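Local atomic coordinates of transcriptional regulator, TetR family (Agrobacterium tumefaciens, PDB entry 2G7S), a protein that probably binds DNA through an N-terminal helix-turn-helix domain and regulates transcription, as other members of the TetR family do. Residues Glu75-Tyr88 against Trp134-Leu148. Sequence-based numbering, arbitrary orientation.
Sequences EKNISDPLEQLRAY and WLTAVLERGIAQGRL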
loop_
_atom_site.group_PDB
_atom_site.type_symbol
_atom_site.label_atom_id
_atom_site.label_comp_id
_atom_site.label_asym_id
_atom_site.label_seq_id
_atom_site.Cartn_x
_atom_site.Cartn_y
_atom_site.Cartn_z
ATOM N N GLU A 75 6.774 -10.419 22.020
ATOM C CA GLU A 75 7.802 -11.407 22.075
ATOM C C GLU A 75 8.106 -11.770 23.527
ATOM O O GLU A 75 8.245 -12.957 23.891
ATOM C CB GLU A 75 9.067 -10.903 21.336
ATOM C CG GLU A 75 10.102 -11.913 21.123
ATOM C CD GLU A 75 11.311 -11.304 20.492
ATOM O OE1 GLU A 75 11.182 -10.309 19.677
ATOM O OE2 GLU A 75 12.409 -11.813 20.782
ATOM N N LYS A 76 8.197 -10.787 24.415
ATOM C CA LYS A 76 8.459 -11.048 25.832
ATOM C C LYS A 76 7.363 -11.889 26.509
ATOM O O LYS A 76 7.692 -12.794 27.283
ATOM C CB LYS A 76 8.482 -9.760 26.571
ATOM C CG LYS A 76 8.954 -9.902 28.010
ATOM C CD LYS A 76 8.955 -8.548 28.779
ATOM C CE LYS A 76 7.575 -8.172 29.180
ATOM N NZ LYS A 76 7.572 -6.853 29.789
ATOM N N ASN A 77 6.085 -11.499 26.304
ATOM C CA ASN A 77 4.940 -12.020 27.057
ATOM C C ASN A 77 4.472 -13.389 26.523
ATOM O O ASN A 77 3.944 -14.202 27.281
ATOM C CB ASN A 77 3.774 -11.021 27.027
ATOM C CG ASN A 77 4.037 -9.831 27.902
ATOM O OD1 ASN A 77 4.771 -9.959 28.875
ATOM N ND2 ASN A 77 3.459 -8.680 27.569
ATOM N N ILE A 78 4.726 -13.689 25.262
ATOM C CA ILE A 78 4.145 -14.840 24.579
ATOM C C ILE A 78 5.272 -15.838 24.257
ATOM O O ILE A 78 6.232 -15.490 23.619
ATOM C CB ILE A 78 3.436 -14.370 23.271
ATOM C CG1 ILE A 78 2.427 -13.298 23.580
ATOM C CG2 ILE A 78 2.858 -15.531 22.539
ATOM C CD1 ILE A 78 1.899 -12.611 22.241
ATOM N N SER A 79 5.114 -17.078 24.726
ATOM C CA SER A 79 6.183 -18.061 24.484
ATOM C C SER A 79 6.245 -18.654 23.075
ATOM O O SER A 79 7.350 -18.874 22.524
ATOM C CB SER A 79 6.145 -19.164 25.537
ATOM O OG SER A 79 4.893 -19.824 25.495
ATOM N N ASP A 80 5.078 -18.888 22.460
ATOM C CA ASP A 80 5.038 -19.626 21.228
ATOM C C ASP A 80 5.161 -18.670 20.024
ATOM O O ASP A 80 4.380 -17.735 19.890
ATOM C CB ASP A 80 3.694 -20.342 21.250
ATOM C CG ASP A 80 3.384 -21.176 20.028
ATOM O OD1 ASP A 80 3.895 -20.976 18.970
ATOM O OD2 ASP A 80 2.418 -22.032 20.124
ATOM N N PRO A 81 6.133 -18.884 19.139
ATOM C CA PRO A 81 6.279 -17.987 17.969
ATOM C C PRO A 81 5.011 -17.851 17.145
ATOM O O PRO A 81 4.709 -16.762 16.630
ATOM C CB PRO A 81 7.389 -18.684 17.134
ATOM C CG PRO A 81 8.228 -19.447 18.185
ATOM C CD PRO A 81 7.172 -19.947 19.149
ATOM N N LEU A 82 4.263 -18.942 16.983
ATOM C CA LEU A 82 3.029 -18.836 16.181
ATOM C C LEU A 82 2.061 -17.859 16.888
ATOM O O LEU A 82 1.388 -17.044 16.244
ATOM C CB LEU A 82 2.358 -20.218 16.050
ATOM C CG LEU A 82 0.945 -20.231 15.426
ATOM C CD1 LEU A 82 1.110 -19.857 13.986
ATOM C CD2 LEU A 82 0.292 -21.626 15.664
ATOM N N GLU A 83 2.000 -17.938 18.217
ATOM C CA GLU A 83 1.108 -17.050 18.958
ATOM C C GLU A 83 1.643 -15.631 18.955
ATOM O O GLU A 83 0.830 -14.688 19.061
ATOM C CB GLU A 83 0.912 -17.603 20.388
ATOM C CG GLU A 83 0.195 -18.968 20.324
ATOM C CD GLU A 83 -1.163 -18.926 19.676
ATOM O OE1 GLU A 83 -1.888 -17.919 19.850
ATOM O OE2 GLU A 83 -1.495 -19.881 18.947
ATOM N N GLN A 84 2.935 -15.416 18.788
ATOM C CA GLN A 84 3.437 -14.028 18.615
ATOM C C GLN A 84 2.929 -13.457 17.284
ATOM O O GLN A 84 2.469 -12.293 17.260
ATOM C CB GLN A 84 4.998 -14.048 18.597
ATOM C CG GLN A 84 5.550 -14.422 20.024
ATOM C CD GLN A 84 7.046 -14.723 19.994
ATOM O OE1 GLN A 84 7.701 -14.742 18.937
ATOM N NE2 GLN A 84 7.597 -14.944 21.167
ATOM N N LEU A 85 2.965 -14.262 16.208
ATOM C CA LEU A 85 2.432 -13.751 14.931
ATOM C C LEU A 85 0.912 -13.519 15.068
ATOM O O LEU A 85 0.403 -12.504 14.527
ATOM C CB LEU A 85 2.692 -14.715 13.790
ATOM C CG LEU A 85 4.167 -15.010 13.576
ATOM C CD1 LEU A 85 4.268 -16.143 12.538
ATOM C CD2 LEU A 85 4.850 -13.742 13.045
ATOM N N ARG A 86 0.215 -14.418 15.748
ATOM C CA ARG A 86 -1.240 -14.238 15.847
ATOM C C ARG A 86 -1.539 -12.957 16.659
ATOM O O ARG A 86 -2.504 -12.189 16.352
ATOM C CB ARG A 86 -1.865 -15.424 16.619
ATOM C CG ARG A 86 -3.436 -15.471 16.486
ATOM C CD ARG A 86 -4.091 -16.526 17.444
ATOM N NE ARG A 86 -3.374 -17.794 17.350
ATOM C CZ ARG A 86 -3.524 -18.651 16.352
ATOM N NH1 ARG A 86 -4.443 -18.397 15.397
ATOM N NH2 ARG A 86 -2.773 -19.780 16.280
ATOM N N ALA A 87 -0.739 -12.689 17.701
ATOM C CA ALA A 87 -0.986 -11.488 18.508
ATOM C C ALA A 87 -0.655 -10.219 17.726
ATOM O O ALA A 87 -1.303 -9.179 17.913
ATOM C CB ALA A 87 -0.142 -11.518 19.815
ATOM N N TYR A 88 0.333 -10.286 16.850
ATOM C CA TYR A 88 0.655 -9.124 15.977
ATOM C C TYR A 88 -0.527 -8.828 15.034
ATOM O O TYR A 88 -0.914 -7.641 14.868
ATOM C CB TYR A 88 1.975 -9.474 15.241
ATOM C CG TYR A 88 2.305 -8.524 14.130
ATOM C CD1 TYR A 88 2.791 -7.265 14.363
ATOM C CD2 TYR A 88 2.130 -8.899 12.824
ATOM C CE1 TYR A 88 3.092 -6.377 13.259
ATOM C CE2 TYR A 88 2.419 -8.049 11.772
ATOM C CZ TYR A 88 2.885 -6.821 11.978
ATOM O OH TYR A 88 3.200 -5.986 10.911
ATOM N N TRP A 134 12.306 -8.717 12.393
ATOM C CA TRP A 134 11.556 -9.304 13.520
ATOM C C TRP A 134 10.751 -10.499 13.081
ATOM O O TRP A 134 10.784 -11.566 13.730
ATOM C CB TRP A 134 10.636 -8.235 14.177
ATOM C CG TRP A 134 9.898 -8.795 15.372
ATOM C CD1 TRP A 134 10.460 -8.999 16.619
ATOM C CD2 TRP A 134 8.527 -9.230 15.472
ATOM N NE1 TRP A 134 9.528 -9.560 17.463
ATOM C CE2 TRP A 134 8.334 -9.702 16.790
ATOM C CE3 TRP A 134 7.457 -9.272 14.597
ATOM C CZ2 TRP A 134 7.093 -10.168 17.251
ATOM C CZ3 TRP A 134 6.206 -9.754 15.080
ATOM C CH2 TRP A 134 6.072 -10.218 16.379
ATOM N N LEU A 135 9.977 -10.344 12.024
ATOM C CA LEU A 135 9.152 -11.473 11.547
ATOM C C LEU A 135 10.053 -12.668 11.176
ATOM O O LEU A 135 9.679 -13.823 11.389
ATOM C CB LEU A 135 8.344 -11.015 10.297
ATOM C CG LEU A 135 7.250 -10.001 10.612
ATOM C CD1 LEU A 135 6.774 -9.427 9.286
ATOM C CD2 LEU A 135 6.058 -10.676 11.365
ATOM N N THR A 136 11.194 -12.389 10.568
ATOM C CA THR A 136 12.107 -13.470 10.175
ATOM C C THR A 136 12.540 -14.235 11.419
ATOM O O THR A 136 12.551 -15.465 11.429
ATOM C CB THR A 136 13.366 -12.892 9.423
ATOM O OG1 THR A 136 12.943 -12.303 8.188
ATOM C CG2 THR A 136 14.432 -13.993 9.130
ATOM N N ALA A 137 12.919 -13.498 12.469
ATOM C CA ALA A 137 13.351 -14.154 13.712
ATOM C C ALA A 137 12.208 -14.949 14.360
ATOM O O ALA A 137 12.471 -16.057 14.883
ATOM C CB ALA A 137 13.967 -13.152 14.654
ATOM N N VAL A 138 10.974 -14.442 14.350
ATOM C CA VAL A 138 9.859 -15.182 14.919
ATOM C C VAL A 138 9.673 -16.463 14.103
ATOM O O VAL A 138 9.499 -17.576 14.699
ATOM C CB VAL A 138 8.563 -14.366 14.831
ATOM C CG1 VAL A 138 7.339 -15.222 15.270
ATOM C CG2 VAL A 138 8.727 -13.102 15.707
ATOM N N LEU A 139 9.690 -16.369 12.756
ATOM C CA LEU A 139 9.502 -17.582 11.960
ATOM C C LEU A 139 10.644 -18.618 12.230
ATOM O O LEU A 139 10.400 -19.824 12.290
ATOM C CB LEU A 139 9.424 -17.198 10.465
ATOM C CG LEU A 139 8.114 -16.441 10.150
ATOM C CD1 LEU A 139 8.307 -15.776 8.829
ATOM C CD2 LEU A 139 6.939 -17.414 10.052
ATOM N N GLU A 140 11.862 -18.098 12.346
ATOM C CA GLU A 140 13.006 -19.007 12.589
ATOM C C GLU A 140 12.794 -19.725 13.918
ATOM O O GLU A 140 13.076 -20.941 14.008
ATOM C CB GLU A 140 14.314 -18.217 12.639
ATOM C CG GLU A 140 14.762 -17.793 11.271
ATOM C CD GLU A 140 15.892 -16.752 11.329
ATOM O OE1 GLU A 140 15.963 -15.951 12.298
ATOM O OE2 GLU A 140 16.730 -16.758 10.365
ATOM N N ARG A 141 12.387 -18.993 14.982
ATOM C CA ARG A 141 12.145 -19.649 16.297
ATOM C C ARG A 141 11.037 -20.659 16.136
ATOM O O ARG A 141 11.032 -21.729 16.781
ATOM C CB ARG A 141 11.778 -18.639 17.326
ATOM C CG ARG A 141 13.000 -17.732 17.661
ATOM C CD ARG A 141 12.728 -16.925 18.964
ATOM N NE ARG A 141 11.517 -16.132 18.918
ATOM C CZ ARG A 141 11.493 -14.849 18.453
ATOM N NH1 ARG A 141 12.607 -14.228 17.987
ATOM N NH2 ARG A 141 10.340 -14.174 18.466
ATOM N N GLY A 142 10.018 -20.350 15.336
ATOM C CA GLY A 142 8.966 -21.344 15.154
ATOM C C GLY A 142 9.469 -22.622 14.516
ATOM O O GLY A 142 9.046 -23.741 14.909
ATOM N N ILE A 143 10.354 -22.494 13.527
ATOM C CA ILE A 143 10.999 -23.710 12.986
ATOM C C ILE A 143 11.852 -24.392 14.054
ATOM O O ILE A 143 11.765 -25.606 14.225
ATOM C CB ILE A 143 11.871 -23.351 11.783
ATOM C CG1 ILE A 143 10.995 -22.940 10.568
ATOM C CG2 ILE A 143 12.794 -24.543 11.419
ATOM C CD1 ILE A 143 10.197 -24.072 9.975
ATOM N N ALA A 144 12.652 -23.624 14.760
ATOM C CA ALA A 144 13.587 -24.234 15.701
ATOM C C ALA A 144 12.845 -24.992 16.793
ATOM O O ALA A 144 13.381 -25.989 17.310
ATOM C CB ALA A 144 14.441 -23.161 16.347
ATOM N N GLN A 145 11.632 -24.525 17.140
ATOM C CA GLN A 145 10.779 -25.144 18.155
ATOM C C GLN A 145 9.767 -26.166 17.618
ATOM O O GLN A 145 8.944 -26.732 18.433
ATOM C CB GLN A 145 10.002 -24.078 18.930
ATOM C CG GLN A 145 10.928 -23.150 19.711
ATOM C CD GLN A 145 10.236 -22.011 20.352
ATOM O OE1 GLN A 145 9.053 -22.115 20.636
ATOM N NE2 GLN A 145 10.901 -20.879 20.471
ATOM N N GLY A 146 9.837 -26.462 16.326
ATOM C CA GLY A 146 8.883 -27.405 15.679
ATOM C C GLY A 146 7.415 -26.921 15.730
ATOM O O GLY A 146 6.476 -27.775 15.667
ATOM N N ARG A 147 7.207 -25.593 15.812
ATOM C CA ARG A 147 5.848 -25.003 15.890
ATOM C C ARG A 147 5.238 -24.555 14.551
ATOM O O ARG A 147 4.017 -24.223 14.530
ATOM C CB ARG A 147 5.784 -23.795 16.849
ATOM C CG ARG A 147 6.108 -24.101 18.342
ATOM C CD ARG A 147 4.954 -24.862 19.057
ATOM N NE ARG A 147 4.883 -24.542 20.483
ATOM C CZ ARG A 147 3.822 -24.824 21.235
ATOM N NH1 ARG A 147 2.774 -25.411 20.674
ATOM N NH2 ARG A 147 3.795 -24.519 22.537
ATOM N N LEU A 148 6.086 -24.465 13.502
ATOM C CA LEU A 148 5.696 -23.962 12.166
ATOM C C LEU A 148 6.302 -24.794 11.145
ATOM O O LEU A 148 7.387 -25.397 11.382
ATOM C CB LEU A 148 6.319 -22.519 11.875
ATOM C CG LEU A 148 5.984 -21.460 12.889
ATOM C CD1 LEU A 148 6.488 -20.057 12.651
ATOM C CD2 LEU A 148 4.440 -21.391 12.986
HETATM O O HOH W 1 9.865 -17.659 20.869
HETATM O O HOH W 2 5.589 -22.247 24.086
HETATM O O HOH W 3 8.792 -20.883 23.126
#
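Arg-141 reaches from helix 118-144 to Glu-75, in the last turn of helix 52-77, and to Gln-84, near the start of helix 81-98, and it is worth following outward. Its CB rests on Pro-81 CG at 3.7 Å, where the proline packs against the backbone of Gly-142. The chain then bends at chi3 (-56°), which folds the guanidinium back over its own helix, one face lying on Ala-137 O and Val-138 CA. NE donates a hydrogen bond to a water, which in turn donates to Ser-79 O. NH1 faces Glu-75 OE2 in a long salt bridge of charges alone, the oxygen standing well out of the guanidinium plane. NH2 donates to Gln-84 OE1 at 2.7 Å, within the guanidinium plane; Gln-84 NE2 in turn holds Ile-78 O, so this amide ties the arginine to the end of helix 52-77. The other carboxylate oxygen, Glu-75 OE1, accepts from Trp-134 NE1 (2.9 Å) at the indole edge. Beneath this polar layer, Val-138 CG1 meets Leu-85 CG at 3.6 Å. Farther along, Asp-80 caps helix 81-98 through Leu-82 N, while its OD2 sits over the Arg-147 guanidinium, 3.3 Å from CZ, just past the Schellman motif at Gly-146. Segments 81-88 and 134-144 run roughly antiparallel, their axes at 146°, in the all-helical C-terminal domain; Leu-85 also touches Leu-189 of helix 180-192, and Leu-135 packs on Phe-161 of helix 154-173.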